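PDB 1RQB: methylmalonyl-CoA carboxyltransferase 5S subunit from Propionibacterium freudenreichii subsp. shermanii, which transfers the carboxyl group from the biotin of the 1.3S subunit to pyruvate, forming oxaloacetate in a cobalt-dependent step of the transcarboxylase complex. Local coordinates for residues R112-R121 with R421-W430; N141-M150 with L180-G188. All coordinates share one frame; numbering follows the deposited sequence.

Overall arrangement
Running from the N terminus, the chain builds successive strands and helices of the TIM barrel and reaches helix 116-128, whose approach and first turns supply one side of contact 1. The next barrel helix, 144-155, meets the one after it, 174-186, in contact 2, closing a short loop that holds strand 159-163. Roughly 300 residues separate the two sides of contact 1, which is completed only when the carboxylase domain returns with residues 421-430. Contact 2 is therefore nested inside the loop of contact 1. Their centres lie about 17 Å apart, and His148 NE2 probably hydrogen-bonds Asp120 OD2, joining helices 144-155 and 116-128.

Contact 1 (R112-R121 with R421-W430); sequences RHYNDEVVDR and RPADLLPPEW
Two end-on arginine–carboxylate pairs of opposite polarity join these segments: Arg112 reaches across to Glu429, while Arg421 reaches back to Asp116. In the first, guanidinium and carboxylate are nearly coplanar (10° apart), with Arg112 NH2 2.7 Å from Glu429 OE2 and NH1 giving a longer bond to OE1. The ring of Tyr114 covers one face of the Arg112 guanidinium through CE2. Glu429 OE1 also accepts from Asn115 N at 3.1 Å, on the anti side but tilted well out of the carboxylate plane, and Gln433 donates to OE2, so both carboxylate oxygens have a second partner. In the other pair the planes are turned markedly apart; Arg421 NH1 meets the syn lone pair of Asp116 OD1 at 2.9 Å, and NH2 bonds OD2. Asp116 OD1 also accepts from Gln106 NE2. The same guanidinium uses NE and NH2 to hold Asp424 OD1, forming a three-residue network.

Glu117 OE2 accepts from Trp430 N, the first residue of helix 430-437, at 2.8 Å, the donor standing above the carboxylate plane. Asn115, with CG anti to the backbone N (chi1 166°), sends ND2 to Leu426 O at 3.0 Å; Leu426 CD1 in turn packs on the peptide carbonyls of His113 and Tyr114. One turn on from Glu117, the Arg121 guanidinium lies flat on the Trp430 indole, planes 7° apart, with CZ 3.5 Å from the centroid of the five-membered ring. Helix 447-455 also packs against Trp430. Water 2 bridges Asp116 N and Ala423 O.

Paired charges, a carboxylate received by the backbone at the start of helix 430-437 and a cation-pi stack thus dock the carboxylase domain on the barrel, and the salt bridges would be expected to stabilise the ionised forms of Asp116 and Glu429.

Contact 2 (N141-M150 with L180-G188); sequences NDPRNMAHAM and LAGQLLDMG
Two neighbouring outer helices of the TIM barrel, 144-155 and 174-186, pack here through apolar side chains, linked in sequence by strand 159-163. Pro143 CG presses on Leu180 CD2 at a tight 3.4 Å, the two side chains crossing at about a right angle. The other methyl of Leu180, CD1, lies 3.8 Å from Asn141 CB, while the Asn141 amide oxygen accepts from Cys165 N.

Farther along, three selenomethionines carry the packing. Met187 has its CG between the backbone N and the carbonyl carbon (chi1 56°) and bends again at chi3; SE comes 3.9 Å from Ala147 CB, and CE turns back to Pro143 CB at 3.7 Å. Met150, bent at chi2 and chi3, sets CE against both Met187 SE, 3.6 Å away, and Leu184 CD2. That same leucine methyl meets Met146 SE at 4.0 Å, and strand 133-136 lies beneath Met146 and Met150 through Val136.

Asp142 caps the N-terminal side of helix 144-155: its OD1 accepts from Arg144 N, and its carboxylate is held side-on by Arg144 NE and NH2. Helix 174-186 ends in a Schellman motif with Gly188, at positive phi, as the C-prime residue. Water 3 donates to Ala147 O at 2.6 Å and only weakly to Met187 O.

Direct contact between the helices therefore rests on dispersion and shape, with Met146 and Met150 meeting at Leu184 CD2 and Met187 filling in against Pro143, Ala147 and Met150, while the polar groups of Asp142 and Arg144 are spent on the cap and on Ala396 and Thr419.

Contact 1 (R112-R121 with R421-W430)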
loop_
_atom_site.group_PDB
_atom_site.type_symbol
_atom_site.label_atom_id
_atom_site.label_comp_id
_atom_site.label_asym_id
_atom_site.label_seq_id
_atom_site.Cartn_x
_atom_site.Cartn_y
_atom_site.Cartn_z
ATOM N N ARG A 112 0.297 -34.705 0.235
ATOM C CA ARG A 112 0.420 -35.564 -0.952
ATOM C C ARG A 112 -0.945 -35.755 -1.612
ATOM O O ARG A 112 -1.974 -35.312 -1.103
ATOM C CB ARG A 112 0.928 -36.959 -0.568
ATOM C CG ARG A 112 -0.027 -37.707 0.380
ATOM C CD ARG A 112 0.445 -39.118 0.688
ATOM N NE ARG A 112 -0.374 -39.778 1.706
ATOM C CZ ARG A 112 -1.485 -40.472 1.476
ATOM N NH1 ARG A 112 -1.946 -40.616 0.241
ATOM N NH2 ARG A 112 -2.127 -41.042 2.493
ATOM N N HIS A 113 -0.940 -36.417 -2.760
ATOM C CA HIS A 113 -2.211 -36.726 -3.428
ATOM C C HIS A 113 -2.870 -37.859 -2.638
ATOM O O HIS A 113 -2.185 -38.768 -2.172
ATOM C CB HIS A 113 -1.973 -37.192 -4.868
ATOM C CG HIS A 113 -1.567 -36.094 -5.797
ATOM N ND1 HIS A 113 -2.100 -35.957 -7.061
ATOM C CD2 HIS A 113 -0.696 -35.068 -5.644
ATOM C CE1 HIS A 113 -1.579 -34.891 -7.644
ATOM N NE2 HIS A 113 -0.725 -34.334 -6.805
ATOM N N TYR A 114 -4.183 -37.785 -2.466
ATOM C CA TYR A 114 -4.904 -38.845 -1.745
ATOM C C TYR A 114 -5.819 -39.592 -2.716
ATOM O O TYR A 114 -6.172 -39.086 -3.781
ATOM C CB TYR A 114 -5.769 -38.261 -0.624
ATOM C CG TYR A 114 -4.961 -37.639 0.478
ATOM C CD1 TYR A 114 -4.536 -36.314 0.392
ATOM C CD2 TYR A 114 -4.550 -38.397 1.568
ATOM C CE1 TYR A 114 -3.715 -35.764 1.365
ATOM C CE2 TYR A 114 -3.722 -37.863 2.542
ATOM C CZ TYR A 114 -3.307 -36.548 2.434
ATOM O OH TYR A 114 -2.461 -36.024 3.373
ATOM N N ASN A 115 -6.185 -40.809 -2.324
ATOM C CA ASN A 115 -7.129 -41.610 -3.115
ATOM C C ASN A 115 -8.454 -40.846 -3.141
ATOM O O ASN A 115 -8.782 -40.116 -2.206
ATOM C CB ASN A 115 -7.298 -43.002 -2.477
ATOM C CG ASN A 115 -8.486 -43.767 -3.033
ATOM O OD1 ASN A 115 -9.615 -43.572 -2.589
ATOM N ND2 ASN A 115 -8.241 -44.638 -4.014
ATOM N N ASP A 116 -9.205 -41.017 -4.221
ATOM C CA ASP A 116 -10.483 -40.321 -4.429
ATOM C C ASP A 116 -11.428 -40.425 -3.229
ATOM O O ASP A 116 -12.166 -39.480 -2.952
ATOM C CB ASP A 116 -11.190 -40.855 -5.685
ATOM C CG ASP A 116 -10.561 -40.336 -6.987
ATOM O OD1 ASP A 116 -9.815 -39.325 -6.943
ATOM O OD2 ASP A 116 -10.826 -40.928 -8.064
ATOM N N GLU A 117 -11.422 -41.546 -2.509
ATOM C CA GLU A 117 -12.355 -41.714 -1.383
ATOM C C GLU A 117 -12.032 -40.747 -0.242
ATOM O O GLU A 117 -12.934 -40.308 0.471
ATOM C CB GLU A 117 -12.322 -43.143 -0.835
ATOM C CG GLU A 117 -11.049 -43.481 -0.084
ATOM C CD GLU A 117 -10.966 -44.940 0.331
ATOM O OE1 GLU A 117 -12.021 -45.596 0.500
ATOM O OE2 GLU A 117 -9.832 -45.420 0.507
ATOM N N VAL A 118 -10.757 -40.446 -0.028
ATOM C CA VAL A 118 -10.395 -39.509 1.048
ATOM C C VAL A 118 -10.876 -38.105 0.669
ATOM O O VAL A 118 -11.376 -37.355 1.506
ATOM C CB VAL A 118 -8.875 -39.470 1.281
ATOM C CG1 VAL A 118 -8.546 -38.523 2.455
ATOM C CG2 VAL A 118 -8.362 -40.871 1.578
ATOM N N VAL A 119 -10.724 -37.754 -0.604
ATOM C CA VAL A 119 -11.175 -36.441 -1.088
ATOM C C VAL A 119 -12.691 -36.345 -0.904
ATOM O O VAL A 119 -13.213 -35.330 -0.444
ATOM C CB VAL A 119 -10.806 -36.253 -2.582
ATOM C CG1 VAL A 119 -11.389 -34.954 -3.118
ATOM C CG2 VAL A 119 -9.288 -36.262 -2.751
ATOM N N ASP A 120 -13.405 -37.420 -1.241
ATOM C CA ASP A 120 -14.869 -37.424 -1.110
ATOM C C ASP A 120 -15.277 -37.174 0.343
ATOM O O ASP A 120 -16.149 -36.351 0.619
ATOM C CB ASP A 120 -15.472 -38.763 -1.561
ATOM C CG ASP A 120 -15.720 -38.823 -3.058
ATOM O OD1 ASP A 120 -16.323 -37.861 -3.595
ATOM O OD2 ASP A 120 -15.328 -39.833 -3.698
ATOM N N ARG A 121 -14.648 -37.892 1.266
ATOM C CA ARG A 121 -14.993 -37.760 2.690
ATOM C C ARG A 121 -14.641 -36.380 3.245
ATOM O O ARG A 121 -15.386 -35.841 4.061
ATOM C CB ARG A 121 -14.301 -38.837 3.512
ATOM C CG ARG A 121 -14.873 -40.231 3.241
ATOM C CD ARG A 121 -14.171 -41.264 4.079
ATOM N NE ARG A 121 -14.757 -42.596 3.947
ATOM C CZ ARG A 121 -15.801 -43.030 4.654
ATOM N NH1 ARG A 121 -16.383 -42.240 5.549
ATOM N NH2 ARG A 121 -16.249 -44.267 4.483
ATOM N N ARG A 421 -3.305 -38.874 -14.542
ATOM C CA ARG A 421 -3.594 -38.322 -13.211
ATOM C C ARG A 421 -3.016 -39.263 -12.152
ATOM O O ARG A 421 -3.344 -40.448 -12.113
ATOM C CB ARG A 421 -5.109 -38.199 -13.027
ATOM C CG ARG A 421 -5.531 -37.461 -11.762
ATOM C CD ARG A 421 -7.039 -37.542 -11.567
ATOM N NE ARG A 421 -7.438 -38.925 -11.315
ATOM C CZ ARG A 421 -8.254 -39.295 -10.335
ATOM N NH1 ARG A 421 -8.774 -38.382 -9.522
ATOM N NH2 ARG A 421 -8.509 -40.584 -10.132
ATOM N N PRO A 422 -2.148 -38.738 -11.271
ATOM C CA PRO A 422 -1.520 -39.534 -10.215
ATOM C C PRO A 422 -2.446 -40.372 -9.329
ATOM O O PRO A 422 -2.130 -41.518 -9.012
ATOM C CB PRO A 422 -0.758 -38.487 -9.402
ATOM C CG PRO A 422 -0.373 -37.483 -10.436
ATOM C CD PRO A 422 -1.614 -37.361 -11.285
ATOM N N ALA A 423 -3.593 -39.813 -8.952
ATOM C CA ALA A 423 -4.523 -40.508 -8.048
ATOM C C ALA A 423 -5.096 -41.774 -8.688
ATOM O O ALA A 423 -5.670 -42.608 -7.989
ATOM C CB ALA A 423 -5.650 -39.571 -7.623
ATOM N N ASP A 424 -4.974 -41.911 -10.004
ATOM C CA ASP A 424 -5.456 -43.111 -10.705
ATOM C C ASP A 424 -4.717 -44.345 -10.181
ATOM O O ASP A 424 -5.225 -45.463 -10.241
ATOM C CB ASP A 424 -5.164 -43.012 -12.211
ATOM C CG ASP A 424 -6.217 -42.237 -12.978
ATOM O OD1 ASP A 424 -6.970 -41.456 -12.354
ATOM O OD2 ASP A 424 -6.276 -42.402 -14.224
ATOM N N LEU A 425 -3.508 -44.137 -9.668
ATOM C CA LEU A 425 -2.666 -45.247 -9.200
ATOM C C LEU A 425 -2.827 -45.507 -7.701
ATOM O O LEU A 425 -2.320 -46.510 -7.199
ATOM C CB LEU A 425 -1.191 -44.927 -9.461
ATOM C CG LEU A 425 -0.770 -44.494 -10.866
ATOM C CD1 LEU A 425 0.705 -44.119 -10.843
ATOM C CD2 LEU A 425 -1.016 -45.613 -11.855
ATOM N N LEU A 426 -3.520 -44.632 -6.981
ATOM C CA LEU A 426 -3.632 -44.784 -5.522
ATOM C C LEU A 426 -4.768 -45.733 -5.131
ATOM O O LEU A 426 -5.907 -45.586 -5.570
ATOM C CB LEU A 426 -3.851 -43.422 -4.863
ATOM C CG LEU A 426 -2.766 -42.380 -5.141
ATOM C CD1 LEU A 426 -3.186 -41.045 -4.562
ATOM C CD2 LEU A 426 -1.452 -42.829 -4.533
ATOM N N PRO A 427 -4.464 -46.704 -4.263
ATOM C CA PRO A 427 -5.455 -47.677 -3.803
ATOM C C PRO A 427 -6.291 -47.106 -2.657
ATOM O O PRO A 427 -5.926 -46.097 -2.055
ATOM C CB PRO A 427 -4.587 -48.834 -3.333
ATOM C CG PRO A 427 -3.455 -48.118 -2.677
ATOM C CD PRO A 427 -3.144 -46.989 -3.670
ATOM N N PRO A 428 -7.427 -47.747 -2.351
ATOM C CA PRO A 428 -8.284 -47.274 -1.255
ATOM C C PRO A 428 -7.405 -47.202 -0.004
ATOM O O PRO A 428 -6.519 -48.035 0.176
ATOM C CB PRO A 428 -9.350 -48.360 -1.169
ATOM C CG PRO A 428 -9.503 -48.769 -2.622
ATOM C CD PRO A 428 -8.068 -48.849 -3.096
ATOM N N GLU A 429 -7.634 -46.217 0.862
ATOM C CA GLU A 429 -6.782 -46.075 2.051
ATOM C C GLU A 429 -7.590 -45.672 3.288
ATOM O O GLU A 429 -7.043 -45.616 4.389
ATOM C CB GLU A 429 -5.699 -45.014 1.777
ATOM C CG GLU A 429 -6.240 -43.613 1.399
ATOM C CD GLU A 429 -5.140 -42.551 1.236
ATOM O OE1 GLU A 429 -4.843 -42.124 0.094
ATOM O OE2 GLU A 429 -4.564 -42.135 2.262
ATOM N N TRP A 430 -8.883 -45.409 3.138
ATOM C CA TRP A 430 -9.679 -44.955 4.288
ATOM C C TRP A 430 -9.650 -45.954 5.447
ATOM O O TRP A 430 -9.434 -45.564 6.593
ATOM C CB TRP A 430 -11.128 -44.665 3.886
ATOM C CG TRP A 430 -11.939 -44.110 5.032
ATOM C CD1 TRP A 430 -12.884 -44.768 5.766
ATOM C CD2 TRP A 430 -11.845 -42.789 5.594
ATOM N NE1 TRP A 430 -13.384 -43.941 6.748
ATOM C CE2 TRP A 430 -12.763 -42.721 6.664
ATOM C CE3 TRP A 430 -11.073 -41.657 5.294
ATOM C CZ2 TRP A 430 -12.932 -41.563 7.440
ATOM C CZ3 TRP A 430 -11.241 -40.501 6.069
ATOM C CH2 TRP A 430 -12.163 -40.468 7.126
HETATM O O HOH W 1 -4.076 -36.838 -8.719
HETATM O O HOH W 2 -8.034 -42.327 -6.486
#

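Contact 2 (N141-M150 with L180-G188)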
loop_
_atom_site.group_PDB
_atom_site.type_symbol
_atom_site.label_atom_id
_atom_site.label_comp_id
_atom_site.label_asym_id
_atom_site.label_seq_id
_atom_site.Cartn_x
_atom_site.Cartn_y
_atom_site.Cartn_z
ATOM N N ASN A 141 -1.663 -25.978 -12.054
ATOM C CA ASN A 141 -2.800 -25.652 -12.927
ATOM C C ASN A 141 -3.235 -26.868 -13.749
ATOM O O ASN A 141 -3.731 -26.715 -14.863
ATOM C CB ASN A 141 -2.487 -24.495 -13.888
ATOM C CG ASN A 141 -2.648 -23.136 -13.240
ATOM O OD1 ASN A 141 -3.394 -22.978 -12.275
ATOM N ND2 ASN A 141 -1.955 -22.144 -13.780
ATOM N N ASP A 142 -3.043 -28.070 -13.216
ATOM C CA ASP A 142 -3.491 -29.288 -13.909
ATOM C C ASP A 142 -4.943 -29.536 -13.491
ATOM O O ASP A 142 -5.216 -29.920 -12.355
ATOM C CB ASP A 142 -2.607 -30.474 -13.496
ATOM C CG ASP A 142 -2.945 -31.758 -14.247
ATOM O OD1 ASP A 142 -4.021 -31.832 -14.888
ATOM O OD2 ASP A 142 -2.125 -32.702 -14.180
ATOM N N PRO A 143 -5.899 -29.315 -14.404
ATOM C CA PRO A 143 -7.319 -29.509 -14.098
ATOM C C PRO A 143 -7.689 -30.907 -13.597
ATOM O O PRO A 143 -8.643 -31.069 -12.837
ATOM C CB PRO A 143 -8.015 -29.180 -15.424
ATOM C CG PRO A 143 -7.032 -28.309 -16.136
ATOM C CD PRO A 143 -5.720 -28.962 -15.821
ATOM N N ARG A 144 -6.934 -31.913 -14.024
ATOM C CA ARG A 144 -7.223 -33.297 -13.617
ATOM C C ARG A 144 -7.082 -33.456 -12.102
ATOM O O ARG A 144 -7.786 -34.261 -11.495
ATOM C CB ARG A 144 -6.280 -34.257 -14.333
ATOM C CG ARG A 144 -6.370 -34.136 -15.840
ATOM C CD ARG A 144 -5.389 -35.075 -16.509
ATOM N NE ARG A 144 -4.027 -34.819 -16.056
ATOM C CZ ARG A 144 -2.978 -35.561 -16.397
ATOM N NH1 ARG A 144 -3.135 -36.610 -17.199
ATOM N NH2 ARG A 144 -1.774 -35.261 -15.931
ATOM N N ASN A 145 -6.175 -32.696 -11.489
ATOM C CA ASN A 145 -5.973 -32.772 -10.034
ATOM C C ASN A 145 -7.099 -32.048 -9.291
ATOM O O ASN A 145 -7.236 -32.189 -8.076
ATOM C CB ASN A 145 -4.640 -32.142 -9.624
ATOM C CG ASN A 145 -3.452 -32.964 -10.060
ATOM O OD1 ASN A 145 -3.564 -34.172 -10.257
ATOM N ND2 ASN A 145 -2.301 -32.321 -10.191
HETATM N N MSE A 146 -7.915 -31.292 -10.013
HETATM C CA MSE A 146 -9.002 -30.545 -9.366
HETATM C C MSE A 146 -10.359 -31.217 -9.591
HETATM O O MSE A 146 -11.289 -31.026 -8.809
HETATM C CB MSE A 146 -9.075 -29.118 -9.943
HETATM C CG MSE A 146 -7.809 -28.282 -9.760
HETATM SE SE MSE A 146 -8.057 -26.458 -10.427
HETATM C CE MSE A 146 -6.807 -26.462 -11.923
ATOM N N ALA A 147 -10.448 -32.001 -10.660
ATOM C CA ALA A 147 -11.688 -32.639 -11.125
ATOM C C ALA A 147 -12.455 -33.407 -10.047
ATOM O O ALA A 147 -13.664 -33.229 -9.912
ATOM C CB ALA A 147 -11.381 -33.562 -12.310
ATOM N N HIS A 148 -11.798 -34.270 -9.280
ATOM C CA HIS A 148 -12.574 -35.066 -8.317
ATOM C C HIS A 148 -13.098 -34.232 -7.146
ATOM O O HIS A 148 -14.223 -34.440 -6.693
ATOM C CB HIS A 148 -11.769 -36.237 -7.775
ATOM C CG HIS A 148 -12.625 -37.268 -7.104
ATOM N ND1 HIS A 148 -13.531 -38.044 -7.796
ATOM C CD2 HIS A 148 -12.767 -37.598 -5.798
ATOM C CE1 HIS A 148 -14.193 -38.808 -6.944
ATOM N NE2 HIS A 148 -13.750 -38.555 -5.725
ATOM N N ALA A 149 -12.287 -33.312 -6.633
ATOM C CA ALA A 149 -12.715 -32.485 -5.495
ATOM C C ALA A 149 -13.942 -31.666 -5.901
ATOM O O ALA A 149 -14.906 -31.531 -5.148
ATOM C CB ALA A 149 -11.575 -31.540 -5.069
HETATM N N MSE A 150 -13.920 -31.147 -7.117
HETATM C CA MSE A 150 -15.044 -30.313 -7.564
HETATM C C MSE A 150 -16.317 -31.132 -7.774
HETATM O O MSE A 150 -17.416 -30.623 -7.561
HETATM C CB MSE A 150 -14.660 -29.560 -8.812
HETATM C CG MSE A 150 -13.591 -28.587 -8.462
HETATM SE SE MSE A 150 -13.778 -27.122 -9.570
HETATM C CE MSE A 150 -12.608 -27.825 -10.825
ATOM N N LEU A 180 -7.977 -22.747 -20.091
ATOM C CA LEU A 180 -8.089 -23.336 -18.748
ATOM C C LEU A 180 -9.470 -23.041 -18.161
ATOM O O LEU A 180 -10.100 -23.913 -17.566
ATOM C CB LEU A 180 -7.006 -22.777 -17.815
ATOM C CG LEU A 180 -5.915 -23.742 -17.358
ATOM C CD1 LEU A 180 -5.025 -23.032 -16.340
ATOM C CD2 LEU A 180 -6.551 -24.987 -16.730
ATOM N N ALA A 181 -9.934 -21.805 -18.315
ATOM C CA ALA A 181 -11.264 -21.444 -17.801
ATOM C C ALA A 181 -12.313 -22.385 -18.399
ATOM O O ALA A 181 -13.228 -22.831 -17.710
ATOM C CB ALA A 181 -11.593 -19.998 -18.162
ATOM N N GLY A 182 -12.177 -22.677 -19.690
ATOM C CA GLY A 182 -13.129 -23.556 -20.360
ATOM C C GLY A 182 -13.115 -24.964 -19.791
ATOM O O GLY A 182 -14.162 -25.591 -19.630
ATOM N N GLN A 183 -11.924 -25.468 -19.490
ATOM C CA GLN A 183 -11.797 -26.814 -18.915
ATOM C C GLN A 183 -12.429 -26.844 -17.523
ATOM O O GLN A 183 -13.040 -27.837 -17.133
ATOM C CB GLN A 183 -10.330 -27.225 -18.832
ATOM C CG GLN A 183 -9.663 -27.346 -20.193
ATOM C CD GLN A 183 -8.172 -27.552 -20.093
ATOM O OE1 GLN A 183 -7.443 -26.691 -19.602
ATOM N NE2 GLN A 183 -7.706 -28.696 -20.564
ATOM N N LEU A 184 -12.298 -25.752 -16.776
ATOM C CA LEU A 184 -12.881 -25.714 -15.426
ATOM C C LEU A 184 -14.408 -25.672 -15.519
ATOM O O LEU A 184 -15.105 -26.348 -14.764
ATOM C CB LEU A 184 -12.356 -24.501 -14.659
ATOM C CG LEU A 184 -10.860 -24.585 -14.356
ATOM C CD1 LEU A 184 -10.375 -23.276 -13.740
ATOM C CD2 LEU A 184 -10.608 -25.753 -13.409
ATOM N N LEU A 185 -14.936 -24.868 -16.435
ATOM C CA LEU A 185 -16.396 -24.788 -16.593
ATOM C C LEU A 185 -16.934 -26.149 -17.041
ATOM O O LEU A 185 -18.040 -26.541 -16.670
ATOM C CB LEU A 185 -16.767 -23.741 -17.639
ATOM C CG LEU A 185 -16.499 -22.284 -17.287
ATOM C CD1 LEU A 185 -16.627 -21.441 -18.549
ATOM C CD2 LEU A 185 -17.476 -21.813 -16.200
ATOM N N ASP A 186 -16.147 -26.870 -17.835
ATOM C CA ASP A 186 -16.570 -28.183 -18.345
ATOM C C ASP A 186 -16.649 -29.212 -17.214
ATOM O O ASP A 186 -17.411 -30.173 -17.304
ATOM C CB ASP A 186 -15.615 -28.688 -19.433
ATOM C CG ASP A 186 -15.805 -27.967 -20.753
ATOM O OD1 ASP A 186 -16.852 -27.300 -20.926
ATOM O OD2 ASP A 186 -14.912 -28.075 -21.622
HETATM N N MSE A 187 -15.868 -29.025 -16.155
HETATM C CA MSE A 187 -15.932 -29.992 -15.051
HETATM C C MSE A 187 -16.852 -29.493 -13.935
HETATM O O MSE A 187 -16.679 -29.839 -12.768
HETATM C CB MSE A 187 -14.538 -30.335 -14.531
HETATM C CG MSE A 187 -13.677 -29.189 -14.087
HETATM SE SE MSE A 187 -11.922 -29.911 -13.664
HETATM C CE MSE A 187 -11.431 -30.585 -15.408
ATOM N N GLY A 188 -17.831 -28.673 -14.318
ATOM C CA GLY A 188 -18.833 -28.186 -13.382
ATOM C C GLY A 188 -18.626 -26.963 -12.508
ATOM O O GLY A 188 -19.445 -26.708 -11.626
HETATM O O HOH W 3 -15.284 -32.844 -11.937
#